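Local coordinates for amidohydrolase 3 domain-containing protein (Bacillus thuringiensis serovar konkukian, PDB 3GGM), which is of unknown function but probably belongs to a hydrolase of carbon-nitrogen bonds other than peptide bonds, of which this fragment is the N-terminal part, at residues N2-I7 with E47-I52. Residues are numbered along the deposited sequence; the frame is centred on the assembly and turned at random.
Sequences NVPDMI and EKTKKI
Asp5 O is the carbonyl around which Lys50 wraps. The backbone N of Lys50 donates to it at 2.6 Å, in a nearly straight N-H...O bond that comes from above the carbonyl plane, and Thr49 CA adds a weaker CA-H...O contact. The Lys50 side chain, bent at chi2 (90°) and chi3 (69°), curls back over the same oxygen: CD and CE both come within 3.1 Å of it, and NZ ends 3.4 Å from Asp5 CB. The Asp5 carboxylate, which may feel the nearby ammonium without touching it, accepts a hydrogen bond from the backbone N of Asp30 through OD2. Lys50 O receives the backbone N of Ile7 at 2.7 Å, and Met6 CA-H closes in on the same oxygen. One step on, Ile52 N donates to Ile7 O at 2.8 Å. Met6 shares a face of the sheet with Lys50. Its CG stands anti to the backbone N (chi1 165°), and bends at chi2 and chi3 lay the thioether across the neighbouring strand: SD lies 3.5 Å from Ile52 CG1, while CE fits tightly between Ile52 CD1 and Lys50 CB. Ile52 also packs on His69 of the second subunit. Ile7 points to the other face, against Leu42 and Ala45 of the loop before residues 47-52. Thr49, just ahead of its strand, directs OG1 back to Thr46 O. Strand 6-9 is thus flanked by two partners: parallel to strand 50-53, and antiparallel to strand 22-29, where Asp5 and Met6 both face Ile28 in a classic beta bulge. Such a mixed sheet, joining the chain's start to a later strand, is consistent with the small N-terminal beta domain of amidohydrolases.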
ATOM      1  N   ASN A   2       2.106  23.056  23.202  1.00 47.80           N
ATOM      2  CA  ASN A   2       2.253  22.113  22.093  1.00 46.67           C
ATOM      3  C   ASN A   2       1.354  22.453  20.906  1.00 44.74           C
ATOM      4  O   ASN A   2       0.130  22.340  20.993  1.00 45.76           O
ATOM      5  CB  ASN A   2       1.926  20.695  22.564  1.00 47.80           C
ATOM      6  CG  ASN A   2       2.632  20.332  23.854  1.00 48.68           C
ATOM      7  OD1 ASN A   2       3.859  20.383  23.938  1.00 50.53           O
ATOM      8  ND2 ASN A   2       1.857  19.958  24.868  1.00 49.37           N
ATOM      9  N   VAL A   3       1.966  22.849  19.796  1.00 42.94           N
ATOM     10  CA  VAL A   3       1.220  23.196  18.592  1.00 41.34           C
ATOM     11  C   VAL A   3       1.624  22.267  17.449  1.00 39.97           C
ATOM     12  O   VAL A   3       2.808  22.133  17.138  1.00 39.49           O
ATOM     13  CB  VAL A   3       1.496  24.657  18.165  1.00 42.28           C
ATOM     14  CG1 VAL A   3       0.638  25.015  16.970  1.00 42.66           C
ATOM     15  CG2 VAL A   3       1.207  25.603  19.316  1.00 40.70           C
ATOM     16  N   PRO A   4       0.643  21.606  16.812  1.00 38.22           N
ATOM     17  CA  PRO A   4       0.953  20.696  15.703  1.00 36.46           C
ATOM     18  C   PRO A   4       1.327  21.439  14.426  1.00 35.07           C
ATOM     19  O   PRO A   4       0.880  22.564  14.202  1.00 34.39           O
ATOM     20  CB  PRO A   4      -0.338  19.898  15.541  1.00 35.93           C
ATOM     21  CG  PRO A   4      -1.390  20.912  15.890  1.00 37.98           C
ATOM     22  CD  PRO A   4      -0.798  21.583  17.123  1.00 38.09           C
ATOM     23  N   ASP A   5       2.143  20.810  13.584  1.00 33.61           N
ATOM     24  CA  ASP A   5       2.534  21.440  12.330  1.00 34.87           C
ATOM     25  C   ASP A   5       1.469  21.198  11.273  1.00 34.51           C
ATOM     26  O   ASP A   5       1.263  22.021  10.382  1.00 36.54           O
ATOM     27  CB  ASP A   5       3.867  20.880  11.826  1.00 37.27           C
ATOM     28  CG  ASP A   5       4.994  21.084  12.816  1.00 38.97           C
ATOM     29  OD1 ASP A   5       5.008  22.139  13.491  1.00 40.89           O
ATOM     30  OD2 ASP A   5       5.867  20.195  12.910  1.00 41.24           O
ATOM     31  N   MET A   6       0.780  20.069  11.391  1.00 34.61           N
ATOM     32  CA  MET A   6      -0.246  19.700  10.427  1.00 33.47           C
ATOM     33  C   MET A   6      -1.436  19.029  11.104  1.00 31.50           C
ATOM     34  O   MET A   6      -1.273  18.305  12.080  1.00 28.65           O
ATOM     35  CB  MET A   6       0.367  18.747   9.394  1.00 35.53           C
ATOM     36  CG  MET A   6      -0.633  17.990   8.540  1.00 38.91           C
ATOM     37  SD  MET A   6      -1.489  19.029   7.349  1.00 43.51           S
ATOM     38  CE  MET A   6      -0.151  19.266   6.134  1.00 43.28           C
ATOM     39  N   ILE A   7      -2.627  19.282  10.572  1.00 29.60           N
ATOM     40  CA  ILE A   7      -3.851  18.680  11.086  1.00 28.59           C
ATOM     41  C   ILE A   7      -4.728  18.282   9.907  1.00 27.33           C
ATOM     42  O   ILE A   7      -5.174  19.137   9.147  1.00 26.44           O
ATOM     43  CB  ILE A   7      -4.656  19.651  11.969  1.00 29.34           C
ATOM     44  CG1 ILE A   7      -3.888  19.944  13.260  1.00 31.76           C
ATOM     45  CG2 ILE A   7      -6.029  19.053  12.273  1.00 30.60           C
ATOM     46  CD1 ILE A   7      -4.627  20.852  14.224  1.00 30.81           C
ATOM     47  N   GLU A  47      -1.880  29.833  13.723  1.00 51.69           N
ATOM     48  CA  GLU A  47      -1.502  30.349  12.409  1.00 53.02           C
ATOM     49  C   GLU A  47      -0.513  29.463  11.645  1.00 52.75           C
ATOM     50  O   GLU A  47      -0.629  29.297  10.430  1.00 53.90           O
ATOM     51  CB  GLU A  47      -0.903  31.753  12.567  1.00 55.33           C
ATOM     52  CG  GLU A  47      -1.852  32.776  13.188  1.00 58.36           C
ATOM     53  CD  GLU A  47      -2.800  33.399  12.174  1.00 60.12           C
ATOM     54  OE1 GLU A  47      -2.316  34.127  11.273  1.00 60.55           O
ATOM     55  OE2 GLU A  47      -4.024  33.162  12.277  1.00 60.31           O
ATOM     56  N   LYS A  48       0.448  28.888  12.358  1.00 51.78           N
ATOM     57  CA  LYS A  48       1.467  28.051  11.737  1.00 50.71           C
ATOM     58  C   LYS A  48       1.043  26.633  11.354  1.00 49.00           C
ATOM     59  O   LYS A  48       1.619  26.031  10.447  1.00 49.84           O
ATOM     60  CB  LYS A  48       2.692  27.975  12.650  1.00 51.74           C
ATOM     61  CG  LYS A  48       3.337  29.327  12.919  1.00 53.64           C
ATOM     62  CD  LYS A  48       4.670  29.172  13.643  1.00 54.07           C
ATOM     63  CE  LYS A  48       5.326  30.525  13.885  1.00 53.40           C
ATOM     64  NZ  LYS A  48       6.666  30.366  14.521  1.00 53.25           N
ATOM     65  N   THR A  49       0.037  26.096  12.030  1.00 46.10           N
ATOM     66  CA  THR A  49      -0.399  24.738  11.743  1.00 43.93           C
ATOM     67  C   THR A  49      -1.076  24.595  10.386  1.00 42.02           C
ATOM     68  O   THR A  49      -2.043  25.294  10.089  1.00 41.24           O
ATOM     69  CB  THR A  49      -1.374  24.226  12.826  1.00 44.32           C
ATOM     70  OG1 THR A  49      -2.672  24.780  12.599  1.00 47.86           O
ATOM     71  CG2 THR A  49      -0.910  24.656  14.200  1.00 42.48           C
ATOM     72  N   LYS A  50      -0.558  23.691   9.559  1.00 41.34           N
ATOM     73  CA  LYS A  50      -1.157  23.437   8.253  1.00 41.22           C
ATOM     74  C   LYS A  50      -2.368  22.545   8.506  1.00 40.32           C
ATOM     75  O   LYS A  50      -2.284  21.579   9.265  1.00 39.78           O
ATOM     76  CB  LYS A  50      -0.189  22.705   7.318  1.00 43.02           C
ATOM     77  CG  LYS A  50       0.996  23.529   6.842  1.00 46.23           C
ATOM     78  CD  LYS A  50       2.188  23.415   7.784  1.00 49.81           C
ATOM     79  CE  LYS A  50       2.801  22.017   7.739  1.00 50.08           C
ATOM     80  NZ  LYS A  50       4.014  21.913   8.604  1.00 50.57           N
ATOM     81  N   LYS A  51      -3.493  22.869   7.887  1.00 39.16           N
ATOM     82  CA  LYS A  51      -4.693  22.070   8.074  1.00 38.28           C
ATOM     83  C   LYS A  51      -5.218  21.585   6.732  1.00 36.74           C
ATOM     84  O   LYS A  51      -5.283  22.341   5.767  1.00 37.07           O
ATOM     85  CB  LYS A  51      -5.755  22.875   8.826  1.00 38.17           C
ATOM     86  CG  LYS A  51      -5.884  24.311   8.372  1.00 41.85           C
ATOM     87  CD  LYS A  51      -6.869  25.090   9.239  1.00 40.49           C
ATOM     88  CE  LYS A  51      -6.384  25.197  10.676  1.00 41.64           C
ATOM     89  NZ  LYS A  51      -7.286  26.046  11.507  1.00 43.34           N
ATOM     90  N   ILE A  52      -5.573  20.309   6.675  1.00 33.53           N
ATOM     91  CA  ILE A  52      -6.073  19.721   5.444  1.00 30.77           C
ATOM     92  C   ILE A  52      -7.433  19.074   5.637  1.00 29.58           C
ATOM     93  O   ILE A  52      -7.575  18.102   6.378  1.00 29.53           O
ATOM     94  CB  ILE A  52      -5.115  18.637   4.906  1.00 31.11           C
ATOM     95  CG1 ILE A  52      -3.735  19.240   4.633  1.00 32.09           C
ATOM     96  CG2 ILE A  52      -5.693  18.022   3.644  1.00 29.50           C
ATOM     97  CD1 ILE A  52      -2.731  18.236   4.104  1.00 34.34           C
TER